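Local structure of adenosine deaminase (Burkholderia ambifaria, 4GXW) at residues S269-T274 and E282-R287; G75-L80 and I187-N192; N334-A339 and D344-W349; A28-E33 and A351-E356. The protein binds zinc and probably deaminates adenine or adenosine, releasing ammonia by hydrolysis. One frame throughout, in Å; residues are numbered along the deposited sequence.

Contact 1: S269-T274 and E282-R287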
loop_
_atom_site.group_PDB
_atom_site.type_symbol
_atom_site.label_atom_id
_atom_site.label_comp_id
_atom_site.label_asym_id
_atom_site.label_seq_id
_atom_site.Cartn_x
_atom_site.Cartn_y
_atom_site.Cartn_z
ATOM N N SER A 269 6.761 8.659 4.239
ATOM C CA SER A 269 7.019 9.695 5.233
ATOM C C SER A 269 8.503 9.885 5.511
ATOM O O SER A 269 8.957 11.017 5.712
ATOM C CB SER A 269 6.297 9.391 6.546
ATOM O OG SER A 269 4.897 9.309 6.363
ATOM N N TYR A 270 9.245 8.780 5.564
ATOM C CA TYR A 270 10.665 8.853 5.876
ATOM C C TYR A 270 11.401 9.788 4.918
ATOM O O TYR A 270 12.152 10.662 5.359
ATOM C CB TYR A 270 11.306 7.455 5.892
ATOM C CG TYR A 270 12.813 7.485 6.091
ATOM C CD1 TYR A 270 13.378 7.627 7.358
ATOM C CD2 TYR A 270 13.671 7.378 5.004
ATOM C CE1 TYR A 270 14.762 7.662 7.519
ATOM C CE2 TYR A 270 15.041 7.414 5.157
ATOM C CZ TYR A 270 15.579 7.553 6.412
ATOM O OH TYR A 270 16.942 7.570 6.555
ATOM N N TYR A 271 11.202 9.610 3.614
ATOM C CA TYR A 271 11.916 10.464 2.668
ATOM C C TYR A 271 11.426 11.908 2.673
ATOM O O TYR A 271 12.227 12.818 2.494
ATOM C CB TYR A 271 11.976 9.858 1.250
ATOM C CG TYR A 271 12.963 8.709 1.172
ATOM C CD1 TYR A 271 14.317 8.919 1.421
ATOM C CD2 TYR A 271 12.546 7.416 0.874
ATOM C CE1 TYR A 271 15.232 7.875 1.384
ATOM C CE2 TYR A 271 13.453 6.361 0.829
ATOM C CZ TYR A 271 14.795 6.596 1.086
ATOM O OH TYR A 271 15.691 5.554 1.046
ATOM N N LEU A 272 10.130 12.120 2.896
ATOM C CA LEU A 272 9.606 13.485 3.029
ATOM C C LEU A 272 10.220 14.202 4.230
ATOM O O LEU A 272 10.460 15.409 4.198
ATOM C CB LEU A 272 8.077 13.474 3.160
ATOM C CG LEU A 272 7.281 13.292 1.865
ATOM C CD1 LEU A 272 5.822 12.984 2.157
ATOM C CD2 LEU A 272 7.396 14.553 1.037
ATOM N N ARG A 273 10.475 13.448 5.292
ATOM C CA ARG A 273 10.964 14.018 6.535
ATOM C C ARG A 273 12.471 14.266 6.496
ATOM O O ARG A 273 12.959 15.251 7.056
ATOM C CB ARG A 273 10.591 13.078 7.683
ATOM C CG ARG A 273 10.872 13.591 9.070
ATOM C CD ARG A 273 10.264 12.658 10.122
ATOM N NE ARG A 273 10.751 11.281 10.030
ATOM C CZ ARG A 273 10.015 10.241 9.656
ATOM N NH1 ARG A 273 8.742 10.409 9.310
ATOM N NH2 ARG A 273 10.550 9.026 9.621
ATOM N N THR A 274 13.213 13.396 5.814
ATOM C CA THR A 274 14.674 13.430 5.881
ATOM C C THR A 274 15.372 14.163 4.735
ATOM O O THR A 274 16.500 14.629 4.896
ATOM C CB THR A 274 15.288 12.005 6.029
ATOM O OG1 THR A 274 14.886 11.184 4.922
ATOM C CG2 THR A 274 14.849 11.365 7.328
ATOM N N GLU A 282 14.018 14.928 -6.403
ATOM C CA GLU A 282 15.248 14.598 -7.115
ATOM C C GLU A 282 16.005 13.397 -6.554
ATOM O O GLU A 282 16.571 12.603 -7.314
ATOM C CB GLU A 282 16.172 15.812 -7.116
ATOM C CG GLU A 282 15.713 16.916 -8.037
ATOM C CD GLU A 282 15.798 16.504 -9.485
ATOM O OE1 GLU A 282 16.847 15.938 -9.874
ATOM O OE2 GLU A 282 14.820 16.731 -10.230
ATOM N N ARG A 283 16.014 13.266 -5.229
ATOM C CA ARG A 283 16.888 12.299 -4.567
ATOM C C ARG A 283 16.182 11.074 -4.005
ATOM O O ARG A 283 16.827 10.177 -3.459
ATOM C CB ARG A 283 17.692 12.975 -3.461
ATOM C CG ARG A 283 18.749 13.932 -3.983
ATOM C CD ARG A 283 19.650 13.262 -5.020
ATOM N NE ARG A 283 20.267 12.042 -4.502
ATOM C CZ ARG A 283 21.421 12.011 -3.843
ATOM N NH1 ARG A 283 22.089 13.135 -3.619
ATOM N NH2 ARG A 283 21.908 10.856 -3.400
ATOM N N HIS A 284 14.862 11.029 -4.136
ATOM C CA HIS A 284 14.109 9.852 -3.733
ATOM C C HIS A 284 14.580 8.640 -4.537
ATOM O O HIS A 284 14.544 8.663 -5.761
ATOM C CB HIS A 284 12.630 10.086 -3.996
ATOM C CG HIS A 284 11.723 9.219 -3.188
ATOM N ND1 HIS A 284 11.834 7.845 -3.152
ATOM C CD2 HIS A 284 10.672 9.534 -2.396
ATOM C CE1 HIS A 284 10.892 7.353 -2.368
ATOM N NE2 HIS A 284 10.175 8.357 -1.895
ATOM N N PRO A 285 15.015 7.571 -3.853
ATOM C CA PRO A 285 15.509 6.400 -4.591
ATOM C C PRO A 285 14.491 5.793 -5.548
ATOM O O PRO A 285 14.886 5.187 -6.548
ATOM C CB PRO A 285 15.846 5.399 -3.486
ATOM C CG PRO A 285 16.146 6.238 -2.300
ATOM C CD PRO A 285 15.235 7.444 -2.400
ATOM N N MET A 286 13.199 5.937 -5.253
ATOM C CA MET A 286 12.148 5.449 -6.143
ATOM C C MET A 286 12.347 5.951 -7.573
ATOM O O MET A 286 12.101 5.220 -8.536
ATOM C CB MET A 286 10.766 5.865 -5.621
ATOM C CG MET A 286 9.588 5.460 -6.501
ATOM S SD MET A 286 8.019 6.167 -5.940
ATOM C CE MET A 286 8.293 7.901 -6.274
ATOM N N ARG A 287 12.813 7.188 -7.708
ATOM C CA ARG A 287 12.987 7.804 -9.020
ATOM C C ARG A 287 13.947 7.005 -9.913
ATOM O O ARG A 287 13.793 6.990 -11.141
ATOM C CB ARG A 287 13.484 9.248 -8.855
ATOM C CG ARG A 287 13.490 10.087 -10.118
ATOM C CD ARG A 287 14.228 11.406 -9.893
ATOM N NE ARG A 287 14.058 12.306 -11.028
ATOM C CZ ARG A 287 13.138 13.262 -11.073
ATOM N NH1 ARG A 287 13.032 14.039 -12.143
ATOM N NH2 ARG A 287 12.329 13.441 -10.035
#

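Contact 2: G75-L80 and I187-N192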
loop_
_atom_site.group_PDB
_atom_site.type_symbol
_atom_site.label_atom_id
_atom_site.label_comp_id
_atom_site.label_asym_id
_atom_site.label_seq_id
_atom_site.Cartn_x
_atom_site.Cartn_y
_atom_site.Cartn_z
ATOM N N GLY A 75 5.862 9.925 11.066
ATOM C CA GLY A 75 5.226 8.682 10.682
ATOM C C GLY A 75 3.903 8.528 11.407
ATOM O O GLY A 75 3.717 9.072 12.497
ATOM N N VAL A 76 2.991 7.775 10.807
ATOM C CA VAL A 76 1.627 7.678 11.313
ATOM C C VAL A 76 1.370 6.375 12.070
ATOM O O VAL A 76 0.221 6.030 12.345
ATOM C CB VAL A 76 0.610 7.805 10.166
ATOM C CG1 VAL A 76 0.849 9.098 9.388
ATOM C CG2 VAL A 76 0.710 6.609 9.238
ATOM N N LEU A 77 2.435 5.660 12.416
ATOM C CA LEU A 77 2.290 4.381 13.106
ATOM C C LEU A 77 1.529 4.540 14.424
ATOM O O LEU A 77 0.769 3.651 14.821
ATOM C CB LEU A 77 3.655 3.722 13.320
ATOM C CG LEU A 77 4.412 3.413 12.023
ATOM C CD1 LEU A 77 5.711 2.677 12.312
ATOM C CD2 LEU A 77 3.555 2.608 11.060
ATOM N N HIS A 78 1.703 5.687 15.076
ATOM C CA HIS A 78 1.014 5.962 16.338
ATOM C C HIS A 78 -0.503 6.063 16.176
ATOM O O HIS A 78 -1.251 5.765 17.110
ATOM C CB HIS A 78 1.566 7.220 17.009
ATOM C CG HIS A 78 1.335 8.475 16.228
ATOM N ND1 HIS A 78 0.490 9.475 16.659
ATOM C CD2 HIS A 78 1.835 8.889 15.041
ATOM C CE1 HIS A 78 0.486 10.455 15.772
ATOM N NE2 HIS A 78 1.291 10.123 14.779
ATOM N N VAL A 79 -0.961 6.471 14.993
ATOM C CA VAL A 79 -2.394 6.542 14.742
ATOM C C VAL A 79 -2.958 5.129 14.632
ATOM O O VAL A 79 -4.025 4.839 15.182
ATOM C CB VAL A 79 -2.716 7.330 13.454
ATOM C CG1 VAL A 79 -4.225 7.386 13.226
ATOM C CG2 VAL A 79 -2.127 8.734 13.530
ATOM N N LEU A 80 -2.229 4.257 13.934
ATOM C CA LEU A 80 -2.611 2.857 13.837
ATOM C C LEU A 80 -2.682 2.239 15.226
ATOM O O LEU A 80 -3.618 1.495 15.537
ATOM C CB LEU A 80 -1.631 2.073 12.962
ATOM C CG LEU A 80 -1.931 2.083 11.460
ATOM C CD1 LEU A 80 -1.803 3.477 10.855
ATOM C CD2 LEU A 80 -1.027 1.089 10.738
ATOM N N ILE A 187 4.829 -8.102 6.367
ATOM C CA ILE A 187 5.463 -7.678 7.617
ATOM C C ILE A 187 5.665 -6.170 7.568
ATOM O O ILE A 187 6.127 -5.634 6.558
ATOM C CB ILE A 187 6.797 -8.427 7.899
ATOM C CG1 ILE A 187 7.333 -8.062 9.282
ATOM C CG2 ILE A 187 7.860 -8.136 6.835
ATOM C CD1 ILE A 187 8.436 -8.999 9.764
ATOM N N ASP A 188 5.288 -5.485 8.640
ATOM C CA ASP A 188 5.405 -4.033 8.687
ATOM C C ASP A 188 5.634 -3.528 10.116
ATOM O O ASP A 188 6.038 -4.304 10.987
ATOM C CB ASP A 188 4.204 -3.362 7.996
ATOM C CG ASP A 188 2.862 -3.826 8.541
ATOM O OD1 ASP A 188 2.689 -3.888 9.771
ATOM O OD2 ASP A 188 1.958 -4.132 7.728
ATOM N N TYR A 189 5.348 -2.248 10.343
ATOM C CA TYR A 189 5.766 -1.478 11.520
ATOM C C TYR A 189 7.265 -1.132 11.462
ATOM O O TYR A 189 7.875 -1.275 10.396
ATOM C CB TYR A 189 5.280 -2.088 12.840
ATOM C CG TYR A 189 3.829 -1.753 13.169
ATOM C CD1 TYR A 189 3.485 -0.487 13.625
ATOM C CD2 TYR A 189 2.814 -2.693 13.040
ATOM C CE1 TYR A 189 2.184 -0.160 13.941
ATOM C CE2 TYR A 189 1.488 -2.368 13.369
ATOM C CZ TYR A 189 1.191 -1.090 13.806
ATOM O OH TYR A 189 -0.097 -0.732 14.155
ATOM N N ARG A 190 7.862 -0.651 12.551
ATOM C CA ARG A 190 9.188 -0.037 12.440
ATOM C C ARG A 190 10.271 -1.062 12.109
ATOM O O ARG A 190 10.461 -2.021 12.846
ATOM C CB ARG A 190 9.542 0.737 13.712
ATOM C CG ARG A 190 10.780 1.627 13.592
ATOM C CD ARG A 190 11.015 2.442 14.866
ATOM N NE ARG A 190 12.238 3.245 14.804
ATOM C CZ ARG A 190 13.375 2.929 15.418
ATOM N NH1 ARG A 190 14.438 3.718 15.304
ATOM N NH2 ARG A 190 13.452 1.821 16.147
ATOM N N GLU A 191 10.974 -0.849 10.999
ATOM C CA GLU A 191 11.952 -1.819 10.503
ATOM C C GLU A 191 13.259 -1.802 11.306
ATOM O O GLU A 191 13.928 -2.836 11.453
ATOM C CB GLU A 191 12.215 -1.576 9.004
ATOM C CG GLU A 191 12.987 -2.675 8.299
ATOM C CD GLU A 191 13.128 -2.442 6.799
ATOM O OE1 GLU A 191 12.471 -1.518 6.255
ATOM O OE2 GLU A 191 13.918 -3.181 6.166
ATOM N N ASN A 192 13.613 -0.636 11.840
ATOM C CA ASN A 192 14.879 -0.468 12.553
ATOM C C ASN A 192 15.059 -1.510 13.654
ATOM O O ASN A 192 14.176 -1.684 14.494
ATOM C CB ASN A 192 14.961 0.921 13.193
ATOM C CG ASN A 192 14.647 2.040 12.222
ATOM O OD1 ASN A 192 13.546 2.111 11.677
ATOM N ND2 ASN A 192 15.607 2.942 12.029
#

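Contact 3: N334-A339 and D344-W349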
loop_
_atom_site.group_PDB
_atom_site.type_symbol
_atom_site.label_atom_id
_atom_site.label_comp_id
_atom_site.label_asym_id
_atom_site.label_seq_id
_atom_site.Cartn_x
_atom_site.Cartn_y
_atom_site.Cartn_z
ATOM N N ASN A 334 2.990 -3.748 -14.378
ATOM C CA ASN A 334 3.690 -4.276 -13.206
ATOM C C ASN A 334 2.732 -4.647 -12.080
ATOM O O ASN A 334 2.918 -5.654 -11.393
ATOM C CB ASN A 334 4.728 -3.277 -12.686
ATOM C CG ASN A 334 5.830 -2.989 -13.691
ATOM O OD1 ASN A 334 6.042 -3.744 -14.655
ATOM N ND2 ASN A 334 6.556 -1.898 -13.457
ATOM N N GLY A 335 1.726 -3.810 -11.859
ATOM C CA GLY A 335 0.701 -4.111 -10.872
ATOM C C GLY A 335 -0.056 -5.397 -11.176
ATOM O O GLY A 335 -0.371 -6.173 -10.264
ATOM N N ILE A 336 -0.348 -5.631 -12.451
ATOM C CA ILE A 336 -0.986 -6.871 -12.865
ATOM C C ILE A 336 -0.059 -8.062 -12.579
ATOM O O ILE A 336 -0.478 -9.064 -11.990
ATOM C CB ILE A 336 -1.368 -6.836 -14.355
ATOM C CG1 ILE A 336 -2.519 -5.848 -14.571
ATOM C CG2 ILE A 336 -1.769 -8.228 -14.824
ATOM C CD1 ILE A 336 -2.720 -5.425 -16.018
ATOM N N ASP A 337 1.207 -7.938 -12.972
ATOM C CA ASP A 337 2.180 -9.003 -12.724
ATOM C C ASP A 337 2.342 -9.305 -11.241
ATOM O O ASP A 337 2.485 -10.457 -10.855
ATOM C CB ASP A 337 3.557 -8.634 -13.290
ATOM C CG ASP A 337 3.576 -8.563 -14.798
ATOM O OD1 ASP A 337 2.703 -9.179 -15.443
ATOM O OD2 ASP A 337 4.485 -7.897 -15.341
ATOM N N GLY A 338 2.321 -8.270 -10.415
ATOM C CA GLY A 338 2.555 -8.452 -8.993
ATOM C C GLY A 338 1.359 -8.928 -8.187
ATOM O O GLY A 338 1.528 -9.392 -7.066
ATOM N N ALA A 339 0.157 -8.816 -8.744
ATOM C CA ALA A 339 -1.057 -9.156 -8.009
ATOM C C ALA A 339 -1.138 -10.639 -7.661
ATOM O O ALA A 339 -0.613 -11.503 -8.368
ATOM C CB ALA A 339 -2.295 -8.714 -8.792
ATOM N N ASP A 344 -4.813 -16.695 -15.472
ATOM C CA ASP A 344 -5.907 -16.374 -16.392
ATOM C C ASP A 344 -6.406 -14.959 -16.155
ATOM O O ASP A 344 -6.645 -14.197 -17.099
ATOM C CB ASP A 344 -7.072 -17.357 -16.237
ATOM C CG ASP A 344 -6.756 -18.728 -16.788
ATOM O OD1 ASP A 344 -5.833 -18.838 -17.626
ATOM O OD2 ASP A 344 -7.438 -19.697 -16.388
ATOM N N THR A 345 -6.541 -14.609 -14.882
ATOM C CA THR A 345 -6.973 -13.279 -14.495
ATOM C C THR A 345 -5.958 -12.232 -14.955
ATOM O O THR A 345 -6.331 -11.207 -15.522
ATOM C CB THR A 345 -7.200 -13.200 -12.973
ATOM O OG1 THR A 345 -8.223 -14.137 -12.602
ATOM C CG2 THR A 345 -7.623 -11.800 -12.557
ATOM N N LYS A 346 -4.672 -12.504 -14.752
ATOM C CA LYS A 346 -3.641 -11.568 -15.190
ATOM C C LYS A 346 -3.687 -11.371 -16.697
ATOM O O LYS A 346 -3.596 -10.238 -17.181
ATOM C CB LYS A 346 -2.246 -12.037 -14.776
ATOM C CG LYS A 346 -2.011 -12.006 -13.279
ATOM C CD LYS A 346 -0.592 -12.448 -12.935
ATOM C CE LYS A 346 -0.368 -12.438 -11.433
ATOM N NZ LYS A 346 1.017 -12.874 -11.071
ATOM N N ALA A 347 -3.842 -12.465 -17.441
ATOM C CA ALA A 347 -3.872 -12.378 -18.895
ATOM C C ALA A 347 -5.066 -11.558 -19.362
ATOM O O ALA A 347 -4.948 -10.738 -20.287
ATOM C CB ALA A 347 -3.905 -13.769 -19.516
ATOM N N ALA A 348 -6.220 -11.775 -18.732
ATOM C CA ALA A 348 -7.409 -11.008 -19.080
ATOM C C ALA A 348 -7.201 -9.517 -18.807
ATOM O O ALA A 348 -7.538 -8.669 -19.635
ATOM C CB ALA A 348 -8.634 -11.544 -18.336
ATOM N N TRP A 349 -6.620 -9.190 -17.661
ATOM C CA TRP A 349 -6.380 -7.794 -17.334
ATOM C C TRP A 349 -5.419 -7.157 -18.329
ATOM O O TRP A 349 -5.639 -6.029 -18.773
ATOM C CB TRP A 349 -5.827 -7.648 -15.908
ATOM C CG TRP A 349 -6.847 -7.878 -14.811
ATOM C CD1 TRP A 349 -8.200 -7.963 -14.952
ATOM C CD2 TRP A 349 -6.578 -8.041 -13.409
ATOM N NE1 TRP A 349 -8.792 -8.169 -13.724
ATOM C CE2 TRP A 349 -7.816 -8.222 -12.763
ATOM C CE3 TRP A 349 -5.410 -8.048 -12.640
ATOM C CZ2 TRP A 349 -7.920 -8.410 -11.380
ATOM C CZ3 TRP A 349 -5.514 -8.245 -11.266
ATOM C CH2 TRP A 349 -6.758 -8.416 -10.656
HETATM O O HOH W 1 1.086 -13.678 -8.401
#

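Contact 4: A28-E33 and A351-E356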
loop_
_atom_site.group_PDB
_atom_site.type_symbol
_atom_site.label_atom_id
_atom_site.label_comp_id
_atom_site.label_asym_id
_atom_site.label_seq_id
_atom_site.Cartn_x
_atom_site.Cartn_y
_atom_site.Cartn_z
ATOM N N ALA A 28 -9.212 8.140 -14.477
ATOM C CA ALA A 28 -9.801 7.114 -15.333
ATOM C C ALA A 28 -8.950 5.847 -15.443
ATOM O O ALA A 28 -9.467 4.773 -15.758
ATOM C CB ALA A 28 -10.070 7.681 -16.717
ATOM N N LEU A 29 -7.646 5.980 -15.202
ATOM C CA LEU A 29 -6.714 4.853 -15.296
ATOM C C LEU A 29 -7.202 3.659 -14.493
ATOM O O LEU A 29 -7.469 3.784 -13.302
ATOM C CB LEU A 29 -5.335 5.236 -14.744
ATOM C CG LEU A 29 -4.389 6.140 -15.524
ATOM C CD1 LEU A 29 -3.027 6.175 -14.855
ATOM C CD2 LEU A 29 -4.278 5.660 -16.957
ATOM N N PRO A 30 -7.312 2.490 -15.130
ATOM C CA PRO A 30 -7.640 1.310 -14.313
ATOM C C PRO A 30 -6.449 0.966 -13.430
ATOM O O PRO A 30 -5.304 1.068 -13.888
ATOM C CB PRO A 30 -7.892 0.203 -15.339
ATOM C CG PRO A 30 -7.282 0.693 -16.622
ATOM C CD PRO A 30 -7.216 2.191 -16.570
ATOM N N LYS A 31 -6.715 0.570 -12.187
ATOM C CA LYS A 31 -5.659 0.378 -11.210
ATOM C C LYS A 31 -5.825 -0.869 -10.375
ATOM O O LYS A 31 -6.947 -1.326 -10.111
ATOM C CB LYS A 31 -5.637 1.555 -10.223
ATOM C CG LYS A 31 -5.438 2.938 -10.842
ATOM C CD LYS A 31 -5.704 4.035 -9.811
ATOM C CE LYS A 31 -5.752 5.427 -10.436
ATOM N NZ LYS A 31 -6.975 5.698 -11.276
ATOM N N VAL A 32 -4.700 -1.451 -9.973
ATOM C CA VAL A 32 -4.694 -2.300 -8.791
ATOM C C VAL A 32 -3.986 -1.521 -7.692
ATOM O O VAL A 32 -3.183 -0.619 -7.963
ATOM C CB VAL A 32 -3.994 -3.659 -9.005
ATOM C CG1 VAL A 32 -4.610 -4.396 -10.184
ATOM C CG2 VAL A 32 -2.503 -3.477 -9.210
ATOM N N GLU A 33 -4.304 -1.856 -6.450
ATOM C CA GLU A 33 -3.556 -1.344 -5.298
ATOM C C GLU A 33 -3.024 -2.551 -4.528
ATOM O O GLU A 33 -3.791 -3.457 -4.174
ATOM C CB GLU A 33 -4.400 -0.454 -4.383
ATOM C CG GLU A 33 -3.600 0.084 -3.193
ATOM C CD GLU A 33 -4.112 1.402 -2.665
ATOM O OE1 GLU A 33 -5.301 1.475 -2.260
ATOM O OE2 GLU A 33 -3.322 2.376 -2.653
ATOM N N ALA A 351 -4.900 -7.992 -21.461
ATOM C CA ALA A 351 -5.562 -7.866 -22.752
ATOM C C ALA A 351 -6.608 -6.750 -22.771
ATOM O O ALA A 351 -6.831 -6.126 -23.809
ATOM C CB ALA A 351 -6.190 -9.200 -23.162
ATOM N N ALA A 352 -7.261 -6.502 -21.638
ATOM C CA ALA A 352 -8.315 -5.490 -21.577
ATOM C C ALA A 352 -7.806 -4.113 -21.164
ATOM O O ALA A 352 -8.181 -3.110 -21.761
ATOM C CB ALA A 352 -9.430 -5.932 -20.648
ATOM N N TRP A 353 -6.963 -4.057 -20.143
ATOM C CA TRP A 353 -6.555 -2.762 -19.605
ATOM C C TRP A 353 -5.541 -2.022 -20.479
ATOM O O TRP A 353 -5.507 -0.789 -20.467
ATOM C CB TRP A 353 -5.981 -2.874 -18.195
ATOM C CG TRP A 353 -6.892 -3.462 -17.150
ATOM C CD1 TRP A 353 -8.082 -4.108 -17.337
ATOM C CD2 TRP A 353 -6.663 -3.441 -15.743
ATOM N NE1 TRP A 353 -8.600 -4.507 -16.119
ATOM C CE2 TRP A 353 -7.742 -4.110 -15.130
ATOM C CE3 TRP A 353 -5.643 -2.929 -14.941
ATOM C CZ2 TRP A 353 -7.830 -4.274 -13.744
ATOM C CZ3 TRP A 353 -5.727 -3.092 -13.569
ATOM C CH2 TRP A 353 -6.818 -3.756 -12.984
ATOM N N ALA A 354 -4.707 -2.756 -21.214
ATOM C CA ALA A 354 -3.744 -2.095 -22.094
ATOM C C ALA A 354 -4.438 -1.256 -23.171
ATOM O O ALA A 354 -4.106 -0.077 -23.312
ATOM C CB ALA A 354 -2.728 -3.080 -22.697
ATOM N N PRO A 355 -5.430 -1.826 -23.896
ATOM C CA PRO A 355 -6.156 -0.972 -24.852
ATOM C C PRO A 355 -6.940 0.147 -24.173
ATOM O O PRO A 355 -7.101 1.228 -24.759
ATOM C CB PRO A 355 -7.145 -1.932 -25.527
ATOM C CG PRO A 355 -6.634 -3.280 -25.279
ATOM C CD PRO A 355 -5.800 -3.245 -24.042
ATOM N N GLU A 356 -7.459 -0.095 -22.969
ATOM C CA GLU A 356 -8.150 0.975 -22.247
ATOM C C GLU A 356 -7.192 2.119 -21.967
ATOM O O GLU A 356 -7.530 3.291 -22.171
ATOM C CB GLU A 356 -8.709 0.497 -20.908
ATOM C CG GLU A 356 -9.982 -0.315 -20.964
ATOM C CD GLU A 356 -10.578 -0.514 -19.587
ATOM O OE1 GLU A 356 -11.188 0.443 -19.051
ATOM O OE2 GLU A 356 -10.420 -1.620 -19.017
#

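Contact 1: S269-T274 and E282-R287
Helix 269-274 and the turn after helix 280-283 face each other through Y271, H284 and P285, within the long connection between strands 261-264 and 295-298. Y271 does most of the touching. Its ring meets H284 along one side and P285 over a face. The two aromatic rings come together at a slant, with their planes at 49° and their centroids 4.8 Å apart. They are therefore neither stacked nor edge-to-face. The two rings come nearest at 3.6 Å, from Y271 CD2 to H284 CE1, and CD2 sits over one face of the imidazole, displaced toward its rim. The other partner makes a CH-pi contact. P285 CD lies 3.8 Å from the centroid of the Y271 ring, 18° off the ring normal. P285 CG goes further out along the ring and reaches the Y271 hydroxyl, with CG and OH 3.4 Å apart. The opposite face of the Y271 ring is covered by Y270 CD2, so this tyrosine is held between two layers.

In this TIM-barrel deaminase the two barrel strands are joined here by short helices and turns. The side chain of Y271 comes within about 12 Å of the zinc ion. H284 has its CG anti to the backbone N (chi1 -158°), which carries its ring toward Y271. A hydrogen bond from the backbone M286 N to H284 ND1, 3.1 Å long, also restrains its rotation. Y243 meets the H284 ring edge-to-face, and F321 packs nearly perpendicular to it.

Contact 2: G75-L80 and I187-N192
Y189 follows strand 184-188 of the TIM barrel and reaches across to L77 and L80, in the first turn of helix 77-87. The helix belongs to the connection between barrel strands 31-33 and 110-117. The zinc site is near: the side chain of L77 is about 7 Å from the metal ion, and that of L80 is about 5 Å from the zinc ligand H37.

The tight part lies at the phenol end of Y189. Its OH is 3.4 Å from L80 CB and 4.0 Å from L80 CD2. CB, the first carbon of the side chain, makes the closer of the two contacts. Both leucines approach the tyrosine ring at a slant, neither squarely over a face nor at an edge. Outside the pair, R81 makes a cation-pi contact with the Y189 ring, and the tyrosine also packs on N118 and D159.

Packing is looser toward the backbone of Y189. L77 and Y189 run past each other in opposite directions. L77 CD2 comes to 4.0 Å from Y189 CD1, and L77 CD1 stays 4.0 Å from R190 N. That amide is hydrogen-bonded to E161, and the methyl group packs beside it. The solvent side begins with R190, which is exposed and touches L77 just at its margin. Its extended side chain leads away from the helix. There the guanidinium group has one face over N192 CB, which lies 3.3 Å above its plane.

Contact 3: N334-A339 and D344-W349
K346 lies along I336, its side chain running in the opposite direction past the isoleucine. K346 CB packs on I336 CG2 at 3.8 Å, and K346 CD passes 3.5 Å from I336 O. With CG anti to the carbonyl carbon (chi1 -68°) and the chain then extended, the ammonium group reaches the end of helix 325-338. There K346 NZ donates to D337 O at 2.8 Å, from a position 36° above the carbonyl plane. A water joins the same nitrogen to A339: it accepts from K346 NZ and donates to A339 O, each at 2.8 Å. The positive charge thus sits by carbonyls at a helix C terminus, where the helix dipole would probably help to hold it.

The two helices form an antiparallel hairpin outside the TIM barrel, between its last strand, 295-298, and its first two, 31-33 and 110-117. Their short segments run 169° apart in direction, with axes 9.5 Å apart at closest approach. The other half of the interface is apolar. I336 CD1 rests 3.8 Å from W349 CB, and A339 CB meets the indole at its edge, 4.1 Å from W349 CZ3. One face of that indole is covered by T345 CG2, within its own helix, and its ring stacks with W353. The carboxylate of D337 turns elsewhere, to salt bridges with R350 and K295.

Contact 4: A28-E33 and A351-E356
W353 on the C-terminal helix 343-371 packs against P30, just before the first strand of the TIM barrel, 31-33, and V32 within it. Its side chain can be followed outward along the barrel strand. CB begins the contact 4.1 Å from P30 CG. CG follows anti to the carbonyl carbon (chi1 -59°), which turns the indole over the proline. At the ring fusion, CD2 is 3.9 Å from P30 CB, and the next atom, CE3, is equally near it. P30 CB stands over one face of the indole. It makes a CH-pi contact with the six-membered ring, 4.1 Å from the centroid and 22° off the normal. The proline ring and indole run antiparallel.

Further out, CZ3 leaves the proline and passes the carbonyl carbon of K31. The far atom CH2 then lies 3.8 Å from K31 O, obliquely to the indole. V32 comes in nearly perpendicular to the tryptophan side chain, its CG1, in the conformer described, 3.6 Å from W353 CH2 and 3.8 Å from W353 CZ3. V32 has a second conformer, so this contact is provisional.

R111, from the neighbouring strand 110-117, makes a cation-pi contact with the W353 ring, and M332 of helix 325-338 touches both W353 and P30. The C-terminal helix is thus laid over the outside of the barrel at its first strand. K31 starts away from the helix. K31 NZ bonds to F26 O and H108 O, and also to L29 O at 2.8 Å, in the plane of that carbonyl and on a lone pair.

From the N terminus, contact 4 opens first, at residues 28-33, and closes last, at 351-356. It joins the first barrel strand to the C-terminal helix and encloses the other three. Within that loop, contacts 2, 1 and 3 follow in series, and none cross. Contact 2 closes a long excursion between helix 77-87 and the end of strand 184-188. Contacts 1 and 3 close short local loops, the first between two barrel strands and the second in the final helical hairpin. Contacts 1 and 2 touch where R273 packs on G75. Contacts 3 and 4 share helix 343-371 and touch directly, while contact 2 lies on the other side of the chain's centre.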